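Local coordinates for protein pelota homolog (Archaeoglobus fulgidus, PDB 3OBY) that probably recognises stalled ribosomes and cleaves the mRNA they hold, helping to release non-functional ribosomes and degrade damaged messages, at residues 37-42 and 60-65; 129-134 and 185-190. All coordinates share one frame; numbering follows the deposited sequence.

Contact 1 (37-42 and 60-65); sequences VVFATT and TVRLGI
F39 lies across G64 and beside R62, and its side chain gives a clear example of an aromatic ring using a glycine as its floor. With CG anti to the carbonyl carbon (chi1 -87°), the benzyl group leans over the neighbouring strand. F39 CB lies near R62 NH1, F39 CG has both that nitrogen and L63 O nearby, and F39 CD1 lies near L63 O as well. Further out the ring settles onto the glycine: G64 CA stands over its centre, 3.6 Å from the F39 centroid, in a CH-pi contact. F39 CE1 is the ring atom closest to G64 CA, F39 CZ is 3.9 Å from it, and F39 CD2 and CE2 are both 4.1 Å away. G64 carries no side chain to lift the ring off the backbone. The R62 guanidinium is nearly parallel to the ring, 6° apart, but is displaced toward F39 CB and not stacked on the ring; its NH2 makes a weak hydrogen bond to S106.

F39 and G64 belong to two adjacent antiparallel strands, 37-40 and 63-65, of the Sm fold of the N-terminal domain, which probably binds RNA; R62 comes just ahead of the second strand. F39 and G64 are a non-hydrogen-bonded pair, flanked by the hydrogen-bonded pairs V38-I65 and A40-L63. V38 N gives a bond to I65 O and I65 N returns one to V38 O, each 3.0 Å; A40 N reaches L63 O at 3.2 Å, whereas the return bond from L63 N to A40 O is weak. The opposite face of the sheet carries V38, A40, L63 and I65, where L97 of strand 94-99 touches V38, A40 and I65.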
loop_
_atom_site.group_PDB
_atom_site.type_symbol
_atom_site.label_atom_id
_atom_site.label_comp_id
_atom_site.label_asym_id
_atom_site.label_seq_id
_atom_site.Cartn_x
_atom_site.Cartn_y
_atom_site.Cartn_z
ATOM N N VAL A 37 -4.940 -21.668 -10.407
ATOM C CA VAL A 37 -6.294 -21.261 -10.737
ATOM C C VAL A 37 -6.513 -19.907 -10.081
ATOM O O VAL A 37 -6.271 -19.738 -8.892
ATOM C CB VAL A 37 -7.352 -22.267 -10.224
ATOM C CG1 VAL A 37 -8.762 -21.710 -10.468
ATOM C CG2 VAL A 37 -7.191 -23.605 -10.941
ATOM N N VAL A 38 -6.966 -18.946 -10.874
ATOM C CA VAL A 38 -7.207 -17.591 -10.400
ATOM C C VAL A 38 -8.657 -17.149 -10.596
ATOM O O VAL A 38 -9.220 -17.295 -11.684
ATOM C CB VAL A 38 -6.282 -16.589 -11.142
ATOM C CG1 VAL A 38 -6.528 -15.174 -10.655
ATOM C CG2 VAL A 38 -4.826 -16.993 -10.942
ATOM N N PHE A 39 -9.248 -16.608 -9.533
ATOM C CA PHE A 39 -10.620 -16.105 -9.569
ATOM C C PHE A 39 -10.602 -14.592 -9.409
ATOM O O PHE A 39 -9.923 -14.064 -8.534
ATOM C CB PHE A 39 -11.446 -16.700 -8.429
ATOM C CG PHE A 39 -12.078 -18.015 -8.753
ATOM C CD1 PHE A 39 -13.364 -18.070 -9.287
ATOM C CD2 PHE A 39 -11.393 -19.207 -8.514
ATOM C CE1 PHE A 39 -13.961 -19.291 -9.576
ATOM C CE2 PHE A 39 -11.980 -20.439 -8.799
ATOM C CZ PHE A 39 -13.269 -20.481 -9.332
ATOM N N ALA A 40 -11.357 -13.901 -10.253
ATOM C CA ALA A 40 -11.439 -12.445 -10.203
ATOM C C ALA A 40 -12.690 -12.020 -10.943
ATOM O O ALA A 40 -13.181 -12.763 -11.793
ATOM C CB ALA A 40 -10.217 -11.825 -10.870
ATOM N N THR A 41 -13.218 -10.844 -10.622
ATOM C CA THR A 41 -14.405 -10.360 -11.327
ATOM C C THR A 41 -13.949 -9.708 -12.639
ATOM O O THR A 41 -12.929 -9.005 -12.699
ATOM C CB THR A 41 -15.212 -9.371 -10.472
ATOM O OG1 THR A 41 -14.512 -8.133 -10.351
ATOM C CG2 THR A 41 -15.393 -9.943 -9.098
ATOM N N THR A 42 -14.719 -9.941 -13.695
ATOM C CA THR A 42 -14.329 -9.430 -15.004
ATOM C C THR A 42 -15.489 -9.100 -15.883
ATOM O O THR A 42 -16.655 -9.070 -15.370
ATOM C CB THR A 42 -13.488 -10.528 -15.745
ATOM O OG1 THR A 42 -12.876 -9.966 -16.901
ATOM C CG2 THR A 42 -14.348 -11.678 -16.202
ATOM N N THR A 60 -20.239 -7.428 -14.187
ATOM C CA THR A 60 -19.117 -8.352 -14.028
ATOM C C THR A 60 -19.715 -9.735 -13.591
ATOM O O THR A 60 -20.925 -9.866 -13.311
ATOM C CB THR A 60 -18.128 -7.847 -12.959
ATOM O OG1 THR A 60 -18.831 -7.197 -11.888
ATOM C CG2 THR A 60 -17.209 -6.854 -13.572
ATOM N N VAL A 61 -18.851 -10.744 -13.498
ATOM C CA VAL A 61 -19.287 -12.106 -13.202
ATOM C C VAL A 61 -18.357 -12.999 -12.370
ATOM O O VAL A 61 -18.782 -14.047 -11.881
ATOM C CB VAL A 61 -19.609 -12.805 -14.563
ATOM C CG1 VAL A 61 -18.482 -12.545 -15.554
ATOM C CG2 VAL A 61 -19.828 -14.297 -14.377
ATOM N N ARG A 62 -17.102 -12.595 -12.211
ATOM C CA ARG A 62 -16.141 -13.370 -11.417
ATOM C C ARG A 62 -15.953 -14.799 -11.913
ATOM O O ARG A 62 -16.664 -15.712 -11.509
ATOM C CB ARG A 62 -16.559 -13.398 -9.936
ATOM C CG ARG A 62 -15.554 -14.097 -9.011
ATOM C CD ARG A 62 -15.743 -13.705 -7.541
ATOM N NE ARG A 62 -14.469 -13.636 -6.822
ATOM C CZ ARG A 62 -13.732 -14.688 -6.469
ATOM N NH1 ARG A 62 -14.133 -15.919 -6.754
ATOM N NH2 ARG A 62 -12.573 -14.504 -5.845
ATOM N N LEU A 63 -14.976 -14.980 -12.788
ATOM C CA LEU A 63 -14.682 -16.286 -13.344
ATOM C C LEU A 63 -13.463 -16.866 -12.666
ATOM O O LEU A 63 -12.837 -16.238 -11.822
ATOM C CB LEU A 63 -14.399 -16.166 -14.845
ATOM C CG LEU A 63 -15.576 -16.066 -15.820
ATOM C CD1 LEU A 63 -16.702 -15.255 -15.213
ATOM C CD2 LEU A 63 -15.098 -15.449 -17.123
ATOM N N GLY A 64 -13.141 -18.084 -13.058
ATOM C CA GLY A 64 -11.980 -18.771 -12.547
ATOM C C GLY A 64 -11.293 -19.314 -13.787
ATOM O O GLY A 64 -11.952 -19.831 -14.695
ATOM N N ILE A 65 -9.975 -19.179 -13.856
ATOM C CA ILE A 65 -9.257 -19.675 -15.013
ATOM C C ILE A 65 -8.012 -20.444 -14.618
ATOM O O ILE A 65 -7.376 -20.126 -13.624
ATOM C CB ILE A 65 -8.871 -18.514 -15.979
ATOM C CG1 ILE A 65 -8.240 -17.361 -15.204
ATOM C CG2 ILE A 65 -10.101 -18.001 -16.708
ATOM C CD1 ILE A 65 -6.738 -17.306 -15.307
#

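Contact 2 (129-134 and 185-190); sequences PEIVML and FKYLIV
Segments 129-134 and 185-190 run parallel, their strand axes 21° apart, with V132 facing L188 and bonding through its N to Y187 O (2.9 Å) and through its O to I189 N. L134 N continues the ladder to I189 O. This is the central strand 131-137 beside its parallel neighbour 187-191 in the five-stranded mixed sheet of the middle domain, a three-layer alpha/beta/alpha sandwich: helices 172-183 and 196-207 cover V132, L134, L188 and V190, while 224-233 and 236-262 cover I131, M133, Y187 and I189.

Where the strands begin, E130 O accepts a bond from K186 N (3.1 Å) and a weak one from Y187 N, while the E130 carboxylate turns away to a salt bridge with R147. F185 CG stands between its backbone N and carbonyl carbon (chi1 58°), which brings the ring face beneath V132: V132 CB lies 4.0 Å from the F185 centroid, 18° off the ring normal, and V132 CG2 leans over F185 CG. With a serine in place of F185, V132 would probably lose its aromatic cover and a gap would open beside its isopropyl group. On the other face of the sheet Y187 meets P129 edge-on, P129 CG lying in the ring plane 3.3 Å from Y187 CD2. I131 CD1 touches Y187 CB. M133 runs alongside I189 in the same direction, M133 CG 3.8 Å from I189 CB.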
loop_
_atom_site.group_PDB
_atom_site.type_symbol
_atom_site.label_atom_id
_atom_site.label_comp_id
_atom_site.label_asym_id
_atom_site.label_seq_id
_atom_site.Cartn_x
_atom_site.Cartn_y
_atom_site.Cartn_z
ATOM N N PRO A 129 -1.401 1.998 10.342
ATOM C CA PRO A 129 -1.089 2.775 11.542
ATOM C C PRO A 129 -2.310 2.784 12.453
ATOM O O PRO A 129 -3.420 2.535 11.999
ATOM C CB PRO A 129 -0.796 4.155 10.972
ATOM C CG PRO A 129 -1.791 4.251 9.880
ATOM C CD PRO A 129 -1.684 2.890 9.206
ATOM N N GLU A 130 -2.110 3.060 13.732
ATOM C CA GLU A 130 -3.233 3.105 14.654
ATOM C C GLU A 130 -4.149 4.235 14.196
ATOM O O GLU A 130 -3.766 5.409 14.222
ATOM C CB GLU A 130 -2.747 3.367 16.086
ATOM C CG GLU A 130 -3.853 3.330 17.137
ATOM C CD GLU A 130 -4.157 1.927 17.643
ATOM O OE1 GLU A 130 -4.323 0.997 16.818
ATOM O OE2 GLU A 130 -4.234 1.761 18.879
ATOM N N ILE A 131 -5.358 3.871 13.779
ATOM C CA ILE A 131 -6.334 4.842 13.294
ATOM C C ILE A 131 -7.509 5.083 14.249
ATOM O O ILE A 131 -8.123 4.143 14.751
ATOM C CB ILE A 131 -6.933 4.394 11.931
ATOM C CG1 ILE A 131 -5.825 4.111 10.917
ATOM C CG2 ILE A 131 -7.845 5.471 11.399
ATOM C CD1 ILE A 131 -4.883 5.268 10.716
ATOM N N VAL A 132 -7.825 6.350 14.486
ATOM C CA VAL A 132 -8.949 6.701 15.345
ATOM C C VAL A 132 -9.997 7.482 14.558
ATOM O O VAL A 132 -9.682 8.415 13.825
ATOM C CB VAL A 132 -8.514 7.556 16.561
ATOM C CG1 VAL A 132 -9.749 8.111 17.274
ATOM C CG2 VAL A 132 -7.700 6.711 17.525
ATOM N N MET A 133 -11.251 7.084 14.715
ATOM C CA MET A 133 -12.342 7.746 14.031
ATOM C C MET A 133 -13.181 8.520 15.035
ATOM O O MET A 133 -13.518 8.009 16.104
ATOM C CB MET A 133 -13.207 6.721 13.306
ATOM C CG MET A 133 -12.623 6.235 11.999
ATOM S SD MET A 133 -13.642 4.955 11.283
ATOM C CE MET A 133 -12.386 3.741 10.766
ATOM N N LEU A 134 -13.511 9.758 14.683
ATOM C CA LEU A 134 -14.305 10.625 15.543
ATOM C C LEU A 134 -15.470 11.250 14.801
ATOM O O LEU A 134 -15.277 12.036 13.873
ATOM C CB LEU A 134 -13.441 11.748 16.107
ATOM C CG LEU A 134 -14.237 12.858 16.797
ATOM C CD1 LEU A 134 -14.602 12.404 18.194
ATOM C CD2 LEU A 134 -13.422 14.137 16.862
ATOM N N PHE A 185 -2.692 7.537 19.136
ATOM C CA PHE A 185 -2.883 7.012 17.793
ATOM C C PHE A 185 -2.070 7.906 16.862
ATOM O O PHE A 185 -1.422 8.847 17.315
ATOM C CB PHE A 185 -4.346 7.104 17.402
ATOM C CG PHE A 185 -4.888 8.495 17.455
ATOM C CD1 PHE A 185 -5.260 9.062 18.662
ATOM C CD2 PHE A 185 -4.950 9.269 16.303
ATOM C CE1 PHE A 185 -5.705 10.375 18.718
ATOM C CE2 PHE A 185 -5.394 10.583 16.348
ATOM C CZ PHE A 185 -5.762 11.142 17.558
ATOM N N LYS A 186 -2.100 7.627 15.564
ATOM C CA LYS A 186 -1.357 8.470 14.640
ATOM C C LYS A 186 -2.238 9.225 13.663
ATOM O O LYS A 186 -1.964 10.373 13.354
ATOM C CB LYS A 186 -0.290 7.661 13.895
ATOM C CG LYS A 186 -0.682 6.252 13.540
ATOM C CD LYS A 186 0.575 5.412 13.339
ATOM C CE LYS A 186 1.128 4.880 14.655
ATOM N NZ LYS A 186 0.271 3.796 15.204
ATOM N N TYR A 187 -3.303 8.600 13.184
ATOM C CA TYR A 187 -4.187 9.281 12.243
ATOM C C TYR A 187 -5.608 9.375 12.756
ATOM O O TYR A 187 -6.144 8.425 13.335
ATOM C CB TYR A 187 -4.187 8.585 10.877
ATOM C CG TYR A 187 -2.876 8.696 10.148
ATOM C CD1 TYR A 187 -2.435 9.920 9.648
ATOM C CD2 TYR A 187 -2.056 7.585 9.988
ATOM C CE1 TYR A 187 -1.202 10.029 9.007
ATOM C CE2 TYR A 187 -0.826 7.682 9.350
ATOM C CZ TYR A 187 -0.405 8.904 8.864
ATOM O OH TYR A 187 0.819 8.997 8.249
ATOM N N LEU A 188 -6.211 10.534 12.526
ATOM C CA LEU A 188 -7.565 10.799 12.961
ATOM C C LEU A 188 -8.486 11.072 11.780
ATOM O O LEU A 188 -8.150 11.842 10.881
ATOM C CB LEU A 188 -7.575 12.004 13.915
ATOM C CG LEU A 188 -8.935 12.547 14.376
ATOM C CD1 LEU A 188 -9.630 11.523 15.255
ATOM C CD2 LEU A 188 -8.743 13.852 15.135
ATOM N N ILE A 189 -9.636 10.409 11.775
ATOM C CA ILE A 189 -10.632 10.636 10.743
ATOM C C ILE A 189 -11.713 11.388 11.507
ATOM O O ILE A 189 -12.220 10.898 12.509
ATOM C CB ILE A 189 -11.234 9.323 10.183
ATOM C CG1 ILE A 189 -10.200 8.559 9.356
ATOM C CG2 ILE A 189 -12.409 9.646 9.285
ATOM C CD1 ILE A 189 -8.964 8.181 10.120
ATOM N N VAL A 190 -12.042 12.587 11.047
ATOM C CA VAL A 190 -13.059 13.411 11.694
ATOM C C VAL A 190 -14.259 13.567 10.770
ATOM O O VAL A 190 -14.167 14.223 9.732
ATOM C CB VAL A 190 -12.493 14.806 12.012
ATOM C CG1 VAL A 190 -13.509 15.628 12.763
ATOM C CG2 VAL A 190 -11.221 14.668 12.814
#

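In the fold
Contact 1 and contact 2 illustrate how a multidomain chain builds separate cores. Residues 37-65 precede 129-190 along the chain, and the two contacts share no sheet: the first joins neighbouring strands of the antiparallel sheet in the N-terminal Sm-fold domain, the second a parallel pair of a mixed sheet in the middle domain. Their centres lie 35 Å apart and their nearest atoms about 24 Å. Neither contact ties one of these domains to the other, consistent with the inter-domain plasticity reported for archaeal Pelotas. The long helix 236-262, which packs on contact 2, leads on toward the C-terminal part of the chain.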